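Local structure of probable branched-chain amino acid ABC transporter, amino acid binding protein (3LKB) at residues S21-P26 with S284-N289; Y201-N206 with R226-H231; G290-A295 with G332-T337; G355-E360 with P368-F373. The protein probably binds branched-chain amino acids, valine being the one held in this structure, and delivers them to an ABC transporter for uptake. The protein carries 2 engineered substitutions. One frame throughout, in Å; residues are numbered along the deposited sequence.

Interaction 1 of 4, residues S21-P26 with S284-N289; sequences SDAGAP and SVNYTN. With IPA (isopropyl alcohol), chain D.
Pro-26 rests on the first turn of helix 285-308, and this is where the contact is tight. Its ring lies alongside Asn-286, pointing the same way, with Pro-26 CG 4.0 Å from Asn-286 CB and 3.9 Å from Ser-284 OG. The carbonyl of Pro-26 meets the Tyr-287 ring at its edge, near the ring plane, O to CD1 being 3.4 Å. A chi1 of -166°, which turns CG away from the backbone N, lays the Tyr-287 ring along helix 21-41, where its hydroxyl bonds to Asp-33. Next to the proline, the methyl of Ala-23 touches the amide of Asn-286, CB to ND2 3.6 Å.

Two helix beginnings thus meet, their axes 8.1 Å apart and crossing at -52°. Ala-23 and Asn-286 both touch Tyr-232, a residue of the valine pocket, so this junction lies beside the binding site of the periplasmic binding protein fold. Ser-284 is the N-cap of the second helix: its OG accepts from Asn-286 N at 3.3 Å and also bonds to Asp-237. Across the segments the contact is packing without hydrogen bonds.

Toward Asp-22 the helices part, and an isopropyl alcohol molecule, probably from the crystallisation liquor, sits on the partly exposed side. Its O2 accepts from Asp-22 N and donates to Asp-22 OD2 at 2.8 Å, and the same OD2 also takes the backbone N of Gly-209.

Interaction 2 of 4, residues Y201-N206 with R226-H231; sequences YVVHQN and RHLGAH
The carbonyl oxygen of Leu-228 is gripped from strand 201-205 by two donors of one residue. His-204 N gives the short bond, 2.7 Å, tilted 29° from the carbonyl plane, and His-204 ND1 adds a weak one at 3.4 Å. The imidazole can reach back because CG stands beside its own backbone N (chi1 -71°), which brings the rim of the ring to the oxygen already bonded to that N. Val-203 CA adds a CA-H...O contact to the same oxygen.

The other rungs are regular for a parallel pair: Val-202 N to Arg-226 O at 2.6 Å, Leu-228 N to Val-202 O at 2.9 Å and Ala-230 N to His-204 O at 3.2 Å. They close the beta-alpha-beta unit whose connection is helix 208-220, and that helix packs on the face bearing His-204 and His-227. There Val-202 CG2 lies over one face of the His-227 ring, 4.0 Å from NE2; how the two imidazoles are placed against each other is doubtful. On the other face, toward helix 126-140, Leu-228 CD1 abuts the edge of the Tyr-201 ring, 4.0 Å from CD1. Tyr-201 OH bonds to Glu-140.

At the strand ends Gln-205 OE1 touches Ala-230 CB, while its NE2 holds the carbonyl of Phe-155, a residue of the valine pocket. His-227 NE2, beneath Val-202 CG2, is in contrast buried with no polar partner in the model, an environment that would probably favour a neutral imidazole.

Interaction 3 of 4, residues G290-A295 with G332-T337; sequences GMLAAA and GFAVST. Engineered in segment 290-295: Ala-293 (natural residue Val), Ala-295 (natural residue Ser).
Apolar packing of Phe-333 against helix 285-308 makes up most of this contact. The ring enters from the loop 332-337 and lies across one turn of the helix, so that different parts of its rim meet different side chains. Leu-292 slides past it in the opposite direction, CD1 to Phe-333 CD2 3.9 Å, and Ala-295 CB, an engineered position where the natural residue is serine, comes to 4.1 Å from Phe-333 CE2. Beyond the ring, Leu-292 CD2 reaches Ala-334 CB at 4.5 Å. Backbone takes part as well: Leu-292 N stands 4.1 Å above one face of the ring, displaced toward its rim.

The second kind is a Met-aromatic contact. Met-291 crosses Phe-333 at about a right angle, its CG 3.5 Å from CZ and its sulfur 4.8 Å from the ring centroid, oblique to the face. A chi1 of -167° points the Met-291 chain away from its own backbone N and out past the ring, and the bend at chi3 turns only the terminal methyl. A serine in place of Phe-333 would probably open a gap between helix 285-308 and the loop, where the ring packs on Met-291, Leu-292 and Ala-295, and leave the sulfur without its aromatic neighbour.

None of the polar bonds joins the two segments. The backbone N atoms of Gly-332, Phe-333 and Ala-334 all bond to the carboxylate of Glu-342. The chemistry is thus divided: that carboxylate, bonded to three successive backbone N atoms, is likely to fix the course of the loop, and a wholly apolar ring joins it to the helix.

Interaction 4 of 4, residues G355-E360 with P368-F373; sequences GLRILE and PVTEPF
Thr-370 OG1 takes the backbone N-H of Ile-358 at 3.0 Å in a nearly straight bond (163°), a side-chain oxygen serving where a main-chain carbonyl would in a regular pair. On one side of it Val-369 N donates to Ile-358 O, 3.0 Å; on the other, Leu-356 and Phe-373 exchange two backbone bonds, the shorter being Phe-373 N to Leu-356 O at 2.9 Å. Leu-356 CD1 also sits over one face of the Phe-373 ring, 4.0 Å from its centroid, a CH-pi contact.

Arg-357 runs beneath the loop, CG against Pro-372 and NH1 3.6 Å from Pro-368 CB, with Leu-359 CD2 over one face of the guanidinium. A water in the guanidinium plane joins NH1 to Thr-370 O, and NH2 forms a salt bridge with Glu-260. A leucine at Arg-357 would probably leave Glu-260 without this charged mate and break the water link to Thr-370 O.

Farther out, strand 357-362 pairs with strand 250-253, and through its bonds to residues 368-373 ties that irregular chain to the sheet. Between the Leu-356/Phe-373 and Leu-359/Pro-368 pairs the register shifts by two; Thr-370 OG1, Val-369 N and the Arg-357 water link join the chains there.

Along the chain, interaction 2 is nested inside the loop closed by interaction 1, and interactions 3 and 4 follow in turn. Interactions 1 and 3 use successive turns of helix 285-308, their centres about 13 Å apart, and Thr-288 of the former packs on Phe-333 of the latter. Interactions 2 and 4, about 15 Å apart between centres, belong to one seven-stranded mixed sheet, where a long, weak ion pair joins Arg-226 to Glu-360. Val-335 of interaction 3 touches Arg-357 and Pro-372 of interaction 4, and Asn-286 of interaction 1 packs on His-231 of interaction 2. The four contacts thus form a continuous chain of packing that, at interactions 1 and 2, comes close to the bound valine.

Interaction 1 of 4, residues S21-P26 with S284-N289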
loop_
_atom_site.group_PDB
_atom_site.type_symbol
_atom_site.label_atom_id
_atom_site.label_comp_id
_atom_site.label_asym_id
_atom_site.label_seq_id
_atom_site.Cartn_x
_atom_site.Cartn_y
_atom_site.Cartn_z
ATOM N N SER A 21 -3.348 -2.062 -5.797
ATOM C CA SER A 21 -2.820 -0.921 -5.059
ATOM C C SER A 21 -1.501 -0.325 -5.613
ATOM O O SER A 21 -1.154 0.814 -5.334
ATOM C CB SER A 21 -2.789 -1.228 -3.560
ATOM O OG SER A 21 -1.875 -2.257 -3.269
ATOM N N ASP A 22 -0.807 -1.036 -6.483
ATOM C CA ASP A 22 0.328 -0.410 -7.200
ATOM C C ASP A 22 -0.118 0.923 -7.842
ATOM O O ASP A 22 0.661 1.845 -8.014
ATOM C CB ASP A 22 0.883 -1.340 -8.326
ATOM C CG ASP A 22 1.624 -2.622 -7.788
ATOM O OD1 ASP A 22 2.351 -2.535 -6.741
ATOM O OD2 ASP A 22 1.479 -3.721 -8.442
ATOM N N ALA A 23 -1.368 0.983 -8.270
ATOM C CA ALA A 23 -1.866 2.132 -8.989
ATOM C C ALA A 23 -2.746 2.966 -8.055
ATOM O O ALA A 23 -2.669 4.186 -8.030
ATOM C CB ALA A 23 -2.646 1.676 -10.265
ATOM N N GLY A 24 -3.557 2.310 -7.242
ATOM C CA GLY A 24 -4.435 3.061 -6.390
ATOM C C GLY A 24 -3.740 3.911 -5.324
ATOM O O GLY A 24 -4.279 4.955 -4.931
ATOM N N ALA A 25 -2.580 3.459 -4.834
ATOM C CA ALA A 25 -1.863 4.223 -3.815
ATOM C C ALA A 25 -1.409 5.626 -4.325
ATOM O O ALA A 25 -1.845 6.657 -3.798
ATOM C CB ALA A 25 -0.693 3.407 -3.229
ATOM N N PRO A 26 -0.606 5.655 -5.400
ATOM C CA PRO A 26 -0.186 6.928 -5.969
ATOM C C PRO A 26 -1.369 7.766 -6.509
ATOM O O PRO A 26 -1.405 9.002 -6.325
ATOM C CB PRO A 26 0.816 6.511 -7.052
ATOM C CG PRO A 26 0.493 5.078 -7.385
ATOM C CD PRO A 26 0.081 4.514 -6.052
ATOM N N SER A 284 5.312 8.481 -10.569
ATOM C CA SER A 284 4.406 7.493 -11.070
ATOM C C SER A 284 3.450 8.109 -12.071
ATOM O O SER A 284 2.961 9.213 -11.861
ATOM C CB SER A 284 3.622 6.910 -9.919
ATOM O OG SER A 284 2.877 5.794 -10.354
ATOM N N VAL A 285 3.171 7.404 -13.155
ATOM C CA VAL A 285 2.161 7.859 -14.087
ATOM C C VAL A 285 0.790 7.864 -13.414
ATOM O O VAL A 285 -0.084 8.629 -13.795
ATOM C CB VAL A 285 2.136 7.020 -15.371
ATOM C CG1 VAL A 285 1.407 5.660 -15.140
ATOM C CG2 VAL A 285 1.510 7.829 -16.552
ATOM N N ASN A 286 0.621 7.073 -12.354
ATOM C CA ASN A 286 -0.669 7.085 -11.625
ATOM C C ASN A 286 -0.914 8.258 -10.659
ATOM O O ASN A 286 -2.047 8.687 -10.421
ATOM C CB ASN A 286 -0.962 5.695 -11.088
ATOM C CG ASN A 286 -1.139 4.716 -12.242
ATOM O OD1 ASN A 286 -1.912 4.992 -13.170
ATOM N ND2 ASN A 286 -0.375 3.652 -12.259
ATOM N N TYR A 287 0.171 8.819 -10.165
ATOM C CA TYR A 287 0.129 10.110 -9.509
ATOM C C TYR A 287 -0.285 11.159 -10.535
ATOM O O TYR A 287 -1.151 11.958 -10.282
ATOM C CB TYR A 287 1.508 10.376 -8.896
ATOM C CG TYR A 287 1.564 11.504 -7.918
ATOM C CD1 TYR A 287 0.961 11.383 -6.685
ATOM C CD2 TYR A 287 2.193 12.713 -8.247
ATOM C CE1 TYR A 287 0.988 12.398 -5.777
ATOM C CE2 TYR A 287 2.235 13.785 -7.323
ATOM C CZ TYR A 287 1.610 13.604 -6.087
ATOM O OH TYR A 287 1.600 14.580 -5.131
ATOM N N THR A 288 0.241 11.101 -11.746
ATOM C CA THR A 288 -0.261 11.971 -12.825
ATOM C C THR A 288 -1.762 11.739 -13.091
ATOM O O THR A 288 -2.526 12.685 -13.257
ATOM C CB THR A 288 0.509 11.732 -14.157
ATOM O OG1 THR A 288 1.898 11.575 -13.887
ATOM C CG2 THR A 288 0.316 12.892 -15.145
ATOM N N ASN A 289 -2.162 10.468 -13.128
ATOM C CA ASN A 289 -3.533 10.026 -13.402
ATOM C C ASN A 289 -4.537 10.551 -12.370
ATOM O O ASN A 289 -5.542 11.159 -12.724
ATOM C CB ASN A 289 -3.501 8.498 -13.437
ATOM C CG ASN A 289 -4.768 7.871 -13.976
ATOM O OD1 ASN A 289 -5.726 8.561 -14.370
ATOM N ND2 ASN A 289 -4.791 6.524 -13.983
HETATM C C1 IPA D . -2.037 -6.269 -6.565
HETATM C C2 IPA D . -1.314 -5.018 -6.074
HETATM C C3 IPA D . -0.124 -5.308 -5.150
HETATM O O2 IPA D . -0.947 -4.215 -7.174
#

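Interaction 2 of 4, residues Y201-N206 with R226-H231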
loop_
_atom_site.group_PDB
_atom_site.type_symbol
_atom_site.label_atom_id
_atom_site.label_comp_id
_atom_site.label_asym_id
_atom_site.label_seq_id
_atom_site.Cartn_x
_atom_site.Cartn_y
_atom_site.Cartn_z
ATOM N N TYR A 201 3.645 -12.504 -29.199
ATOM C CA TYR A 201 3.353 -11.224 -28.619
ATOM C C TYR A 201 2.429 -11.509 -27.484
ATOM O O TYR A 201 1.422 -12.181 -27.660
ATOM C CB TYR A 201 2.625 -10.340 -29.614
ATOM C CG TYR A 201 3.495 -9.889 -30.749
ATOM C CD1 TYR A 201 4.114 -8.640 -30.717
ATOM C CD2 TYR A 201 3.693 -10.703 -31.869
ATOM C CE1 TYR A 201 4.920 -8.221 -31.762
ATOM C CE2 TYR A 201 4.496 -10.283 -32.947
ATOM C CZ TYR A 201 5.102 -9.047 -32.885
ATOM O OH TYR A 201 5.900 -8.623 -33.922
ATOM N N VAL A 202 2.765 -11.001 -26.323
ATOM C CA VAL A 202 1.848 -11.064 -25.212
ATOM C C VAL A 202 1.355 -9.659 -24.863
ATOM O O VAL A 202 2.152 -8.755 -24.593
ATOM C CB VAL A 202 2.525 -11.670 -23.966
ATOM C CG1 VAL A 202 1.527 -11.878 -22.890
ATOM C CG2 VAL A 202 3.156 -12.933 -24.317
ATOM N N VAL A 203 0.043 -9.483 -24.872
ATOM C CA VAL A 203 -0.530 -8.206 -24.488
ATOM C C VAL A 203 -1.077 -8.325 -23.087
ATOM O O VAL A 203 -1.853 -9.231 -22.817
ATOM C CB VAL A 203 -1.662 -7.819 -25.427
ATOM C CG1 VAL A 203 -2.409 -6.585 -24.903
ATOM C CG2 VAL A 203 -1.094 -7.584 -26.801
ATOM N N HIS A 204 -0.695 -7.393 -22.213
ATOM C CA HIS A 204 -1.147 -7.419 -20.802
ATOM C C HIS A 204 -2.207 -6.383 -20.463
ATOM O O HIS A 204 -2.102 -5.226 -20.842
ATOM C CB HIS A 204 0.039 -7.135 -19.893
ATOM C CG HIS A 204 1.037 -8.250 -19.815
ATOM N ND1 HIS A 204 2.055 -8.415 -20.739
ATOM C CD2 HIS A 204 1.177 -9.258 -18.920
ATOM C CE1 HIS A 204 2.801 -9.448 -20.395
ATOM N NE2 HIS A 204 2.289 -9.978 -19.297
ATOM N N GLN A 205 -3.206 -6.784 -19.688
ATOM C CA GLN A 205 -4.102 -5.831 -19.039
ATOM C C GLN A 205 -4.052 -6.082 -17.552
ATOM O O GLN A 205 -4.714 -6.969 -17.015
ATOM C CB GLN A 205 -5.531 -6.008 -19.552
ATOM C CG GLN A 205 -6.614 -5.338 -18.708
ATOM C CD GLN A 205 -6.662 -3.778 -18.812
ATOM O OE1 GLN A 205 -5.707 -3.127 -19.232
ATOM N NE2 GLN A 205 -7.784 -3.194 -18.390
ATOM N N ASN A 206 -3.307 -5.264 -16.842
ATOM C CA ASN A 206 -3.053 -5.568 -15.454
ATOM C C ASN A 206 -2.484 -4.345 -14.760
ATOM O O ASN A 206 -2.332 -3.298 -15.404
ATOM C CB ASN A 206 -2.032 -6.702 -15.444
ATOM C CG ASN A 206 -2.305 -7.731 -14.370
ATOM O OD1 ASN A 206 -2.780 -7.386 -13.290
ATOM N ND2 ASN A 206 -2.016 -9.006 -14.664
ATOM N N ARG A 226 7.460 -10.791 -27.512
ATOM C CA ARG A 226 7.356 -9.398 -27.156
ATOM C C ARG A 226 6.159 -9.150 -26.212
ATOM O O ARG A 226 5.067 -9.707 -26.414
ATOM C CB ARG A 226 7.241 -8.588 -28.439
ATOM C CG ARG A 226 6.759 -7.185 -28.248
ATOM C CD ARG A 226 7.903 -6.237 -27.864
ATOM N NE ARG A 226 8.956 -6.332 -28.857
ATOM C CZ ARG A 226 9.745 -5.328 -29.229
ATOM N NH1 ARG A 226 9.646 -4.095 -28.703
ATOM N NH2 ARG A 226 10.667 -5.580 -30.143
ATOM N N HIS A 227 6.375 -8.316 -25.185
ATOM C CA HIS A 227 5.307 -7.871 -24.291
ATOM C C HIS A 227 4.848 -6.414 -24.472
ATOM O O HIS A 227 5.645 -5.482 -24.646
ATOM C CB HIS A 227 5.652 -8.154 -22.827
ATOM C CG HIS A 227 5.989 -9.587 -22.546
ATOM N ND1 HIS A 227 7.115 -10.196 -23.057
ATOM C CD2 HIS A 227 5.371 -10.518 -21.780
ATOM C CE1 HIS A 227 7.171 -11.448 -22.628
ATOM N NE2 HIS A 227 6.113 -11.672 -21.865
ATOM N N LEU A 228 3.530 -6.242 -24.418
ATOM C CA LEU A 228 2.870 -4.957 -24.574
ATOM C C LEU A 228 1.798 -4.848 -23.502
ATOM O O LEU A 228 1.427 -5.844 -22.881
ATOM C CB LEU A 228 2.250 -4.816 -25.986
ATOM C CG LEU A 228 3.107 -5.342 -27.175
ATOM C CD1 LEU A 228 3.092 -6.883 -27.298
ATOM C CD2 LEU A 228 2.608 -4.702 -28.490
ATOM N N GLY A 229 1.267 -3.660 -23.278
ATOM C CA GLY A 229 0.319 -3.491 -22.196
ATOM C C GLY A 229 -0.384 -2.168 -22.184
ATOM O O GLY A 229 0.105 -1.181 -22.707
ATOM N N ALA A 230 -1.566 -2.174 -21.589
ATOM C CA ALA A 230 -2.418 -1.044 -21.527
ATOM C C ALA A 230 -2.049 -0.174 -20.328
ATOM O O ALA A 230 -1.098 -0.438 -19.607
ATOM C CB ALA A 230 -3.791 -1.525 -21.406
ATOM N N HIS A 231 -2.840 0.850 -20.087
ATOM C CA HIS A 231 -2.421 1.934 -19.229
ATOM C C HIS A 231 -1.740 1.568 -17.875
ATOM O O HIS A 231 -0.608 2.025 -17.610
ATOM C CB HIS A 231 -3.543 2.928 -18.937
ATOM C CG HIS A 231 -3.060 3.970 -18.004
ATOM N ND1 HIS A 231 -3.230 3.877 -16.632
ATOM C CD2 HIS A 231 -2.221 5.011 -18.215
ATOM C CE1 HIS A 231 -2.564 4.861 -16.049
ATOM N NE2 HIS A 231 -1.953 5.568 -16.986
#

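Interaction 3 of 4, residues G290-A295 with G332-T337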
loop_
_atom_site.group_PDB
_atom_site.type_symbol
_atom_site.label_atom_id
_atom_site.label_comp_id
_atom_site.label_asym_id
_atom_site.label_seq_id
_atom_site.Cartn_x
_atom_site.Cartn_y
_atom_site.Cartn_z
ATOM N N GLY A 290 -4.249 10.353 -11.089
ATOM C CA GLY A 290 -5.053 10.965 -10.013
ATOM C C GLY A 290 -5.105 12.485 -10.037
ATOM O O GLY A 290 -6.130 13.096 -9.727
ATOM N N MET A 291 -4.000 13.101 -10.410
ATOM C CA MET A 291 -3.941 14.554 -10.405
ATOM C C MET A 291 -4.847 15.075 -11.535
ATOM O O MET A 291 -5.554 16.085 -11.384
ATOM C CB MET A 291 -2.490 15.057 -10.534
ATOM C CG MET A 291 -2.364 16.536 -10.229
ATOM S SD MET A 291 -0.673 17.112 -9.900
ATOM C CE MET A 291 -0.568 16.222 -8.353
ATOM N N LEU A 292 -4.852 14.380 -12.666
ATOM C CA LEU A 292 -5.751 14.819 -13.735
ATOM C C LEU A 292 -7.225 14.695 -13.262
ATOM O O LEU A 292 -7.998 15.620 -13.420
ATOM C CB LEU A 292 -5.480 14.034 -15.040
ATOM C CG LEU A 292 -6.497 14.223 -16.164
ATOM C CD1 LEU A 292 -6.431 15.683 -16.652
ATOM C CD2 LEU A 292 -6.350 13.216 -17.357
ATOM N N ALA A 293 -7.601 13.579 -12.648
ATOM C CA ALA A 293 -8.964 13.387 -12.209
ATOM C C ALA A 293 -9.342 14.470 -11.197
ATOM O O ALA A 293 -10.412 15.074 -11.331
ATOM C CB ALA A 293 -9.126 12.039 -11.586
ATOM N N ALA A 294 -8.508 14.704 -10.175
ATOM C CA ALA A 294 -8.828 15.742 -9.196
ATOM C C ALA A 294 -8.850 17.131 -9.863
ATOM O O ALA A 294 -9.712 17.965 -9.552
ATOM C CB ALA A 294 -7.822 15.741 -8.081
ATOM N N ALA A 295 -7.895 17.373 -10.762
ATOM C CA ALA A 295 -7.852 18.643 -11.507
ATOM C C ALA A 295 -9.121 18.877 -12.325
ATOM O O ALA A 295 -9.646 19.983 -12.328
ATOM C CB ALA A 295 -6.615 18.711 -12.411
ATOM N N GLY A 332 -2.212 20.095 -19.166
ATOM C CA GLY A 332 -0.930 19.507 -19.560
ATOM C C GLY A 332 -0.639 18.167 -18.890
ATOM O O GLY A 332 0.489 17.843 -18.653
ATOM N N PHE A 333 -1.658 17.371 -18.576
ATOM C CA PHE A 333 -1.379 16.031 -18.015
ATOM C C PHE A 333 -1.382 14.923 -19.049
ATOM O O PHE A 333 -0.594 13.958 -18.948
ATOM C CB PHE A 333 -2.336 15.664 -16.886
ATOM C CG PHE A 333 -2.129 16.463 -15.666
ATOM C CD1 PHE A 333 -0.911 16.421 -15.003
ATOM C CD2 PHE A 333 -3.132 17.249 -15.165
ATOM C CE1 PHE A 333 -0.721 17.130 -13.831
ATOM C CE2 PHE A 333 -2.954 17.980 -14.000
ATOM C CZ PHE A 333 -1.752 17.936 -13.340
ATOM N N ALA A 334 -2.243 15.072 -20.048
ATOM C CA ALA A 334 -2.409 14.071 -21.073
ATOM C C ALA A 334 -2.133 14.704 -22.401
ATOM O O ALA A 334 -2.250 15.927 -22.531
ATOM C CB ALA A 334 -3.856 13.499 -21.051
ATOM N N VAL A 335 -1.822 13.869 -23.383
ATOM C CA VAL A 335 -1.496 14.295 -24.724
ATOM C C VAL A 335 -2.746 14.804 -25.467
ATOM O O VAL A 335 -3.855 14.592 -25.015
ATOM C CB VAL A 335 -0.853 13.126 -25.512
ATOM C CG1 VAL A 335 0.389 12.673 -24.852
ATOM C CG2 VAL A 335 -1.820 11.944 -25.671
ATOM N N SER A 336 -2.563 15.510 -26.570
ATOM C CA SER A 336 -3.676 15.888 -27.431
ATOM C C SER A 336 -3.337 15.587 -28.905
ATOM O O SER A 336 -2.145 15.571 -29.294
ATOM C CB SER A 336 -4.060 17.352 -27.198
ATOM O OG SER A 336 -2.930 18.185 -27.286
ATOM N N THR A 337 -4.327 15.251 -29.725
ATOM C CA THR A 337 -4.003 15.073 -31.162
ATOM C C THR A 337 -3.620 16.427 -31.796
ATOM O O THR A 337 -3.866 17.480 -31.202
ATOM C CB THR A 337 -5.110 14.402 -31.910
ATOM O OG1 THR A 337 -6.292 15.201 -31.784
ATOM C CG2 THR A 337 -5.371 13.005 -31.298
#

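Interaction 4 of 4, residues G355-E360 with P368-F373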
loop_
_atom_site.group_PDB
_atom_site.type_symbol
_atom_site.label_atom_id
_atom_site.label_comp_id
_atom_site.label_asym_id
_atom_site.label_seq_id
_atom_site.Cartn_x
_atom_site.Cartn_y
_atom_site.Cartn_z
ATOM N N GLY A 355 -6.783 11.064 -27.366
ATOM C CA GLY A 355 -5.535 10.545 -27.925
ATOM C C GLY A 355 -4.704 9.729 -26.943
ATOM O O GLY A 355 -4.814 9.865 -25.696
ATOM N N LEU A 356 -3.878 8.853 -27.511
ATOM C CA LEU A 356 -2.953 8.033 -26.749
ATOM C C LEU A 356 -1.716 7.877 -27.618
ATOM O O LEU A 356 -1.743 8.272 -28.794
ATOM C CB LEU A 356 -3.570 6.672 -26.354
ATOM C CG LEU A 356 -4.235 5.814 -27.439
ATOM C CD1 LEU A 356 -3.254 5.346 -28.441
ATOM C CD2 LEU A 356 -4.895 4.622 -26.813
ATOM N N ARG A 357 -0.638 7.364 -27.033
ATOM C CA ARG A 357 0.531 6.977 -27.799
ATOM C C ARG A 357 0.972 5.589 -27.353
ATOM O O ARG A 357 0.509 5.072 -26.323
ATOM C CB ARG A 357 1.716 7.953 -27.548
ATOM C CG ARG A 357 1.439 9.456 -27.684
ATOM C CD ARG A 357 2.663 10.242 -27.313
ATOM N NE ARG A 357 2.826 10.370 -25.864
ATOM C CZ ARG A 357 3.809 11.048 -25.263
ATOM N NH1 ARG A 357 4.733 11.671 -26.007
ATOM N NH2 ARG A 357 3.873 11.091 -23.918
ATOM N N ILE A 358 1.829 4.969 -28.155
ATOM C CA ILE A 358 2.566 3.810 -27.718
ATOM C C ILE A 358 3.977 4.269 -27.335
ATOM O O ILE A 358 4.642 5.014 -28.077
ATOM C CB ILE A 358 2.641 2.739 -28.834
ATOM C CG1 ILE A 358 1.254 2.432 -29.445
ATOM C CG2 ILE A 358 3.425 1.484 -28.429
ATOM C CD1 ILE A 358 0.263 2.010 -28.528
ATOM N N LEU A 359 4.430 3.846 -26.159
ATOM C CA LEU A 359 5.793 4.153 -25.721
ATOM C C LEU A 359 6.562 2.841 -25.571
ATOM O O LEU A 359 5.951 1.798 -25.320
ATOM C CB LEU A 359 5.806 4.967 -24.420
ATOM C CG LEU A 359 4.908 6.237 -24.504
ATOM C CD1 LEU A 359 3.478 6.089 -24.041
ATOM C CD2 LEU A 359 5.485 7.442 -23.833
ATOM N N GLU A 360 7.885 2.890 -25.758
ATOM C CA GLU A 360 8.723 1.733 -25.619
ATOM C C GLU A 360 9.703 1.977 -24.491
ATOM O O GLU A 360 10.311 3.059 -24.426
ATOM C CB GLU A 360 9.501 1.473 -26.911
ATOM C CG GLU A 360 10.440 0.246 -26.760
ATOM C CD GLU A 360 11.216 -0.143 -28.004
ATOM O OE1 GLU A 360 11.161 0.537 -29.055
ATOM O OE2 GLU A 360 11.925 -1.153 -27.927
ATOM N N PRO A 368 8.436 7.728 -26.228
ATOM C CA PRO A 368 7.358 7.648 -27.240
ATOM C C PRO A 368 7.865 7.188 -28.591
ATOM O O PRO A 368 8.807 7.769 -29.133
ATOM C CB PRO A 368 6.845 9.097 -27.358
ATOM C CG PRO A 368 7.907 9.953 -26.692
ATOM C CD PRO A 368 8.533 9.070 -25.614
ATOM N N VAL A 369 7.258 6.141 -29.122
ATOM C CA VAL A 369 7.538 5.725 -30.475
ATOM C C VAL A 369 6.340 6.039 -31.400
ATOM O O VAL A 369 6.269 5.502 -32.500
ATOM C CB VAL A 369 7.913 4.224 -30.550
ATOM C CG1 VAL A 369 9.220 3.960 -29.854
ATOM C CG2 VAL A 369 6.803 3.333 -29.972
ATOM N N THR A 370 5.388 6.863 -30.939
ATOM C CA THR A 370 4.351 7.424 -31.841
ATOM C C THR A 370 4.006 8.894 -31.493
ATOM O O THR A 370 4.435 9.438 -30.462
ATOM C CB THR A 370 3.007 6.575 -31.942
ATOM O OG1 THR A 370 2.342 6.542 -30.684
ATOM C CG2 THR A 370 3.215 5.176 -32.406
ATOM N N GLU A 371 3.284 9.533 -32.404
ATOM C CA GLU A 371 2.563 10.766 -32.152
ATOM C C GLU A 371 1.196 10.420 -31.520
ATOM O O GLU A 371 0.749 9.270 -31.604
ATOM C CB GLU A 371 2.376 11.449 -33.493
ATOM C CG GLU A 371 3.288 12.634 -33.728
ATOM C CD GLU A 371 2.562 13.956 -33.354
ATOM O OE1 GLU A 371 1.285 13.949 -33.229
ATOM O OE2 GLU A 371 3.255 14.994 -33.179
ATOM N N PRO A 372 0.542 11.396 -30.834
ATOM C CA PRO A 372 -0.790 11.076 -30.291
ATOM C C PRO A 372 -1.716 10.656 -31.421
ATOM O O PRO A 372 -1.648 11.280 -32.475
ATOM C CB PRO A 372 -1.239 12.399 -29.711
ATOM C CG PRO A 372 0.100 13.070 -29.273
ATOM C CD PRO A 372 1.023 12.716 -30.378
ATOM N N PHE A 373 -2.529 9.614 -31.226
ATOM C CA PHE A 373 -3.493 9.180 -32.213
ATOM C C PHE A 373 -4.757 8.548 -31.569
ATOM O O PHE A 373 -4.725 8.143 -30.402
ATOM C CB PHE A 373 -2.825 8.244 -33.257
ATOM C CG PHE A 373 -2.462 6.849 -32.727
ATOM C CD1 PHE A 373 -3.282 5.757 -33.016
ATOM C CD2 PHE A 373 -1.284 6.635 -31.964
ATOM C CE1 PHE A 373 -2.978 4.458 -32.533
ATOM C CE2 PHE A 373 -0.957 5.349 -31.439
ATOM C CZ PHE A 373 -1.817 4.255 -31.728
HETATM O O HOH W 1 5.243 12.023 -28.886
#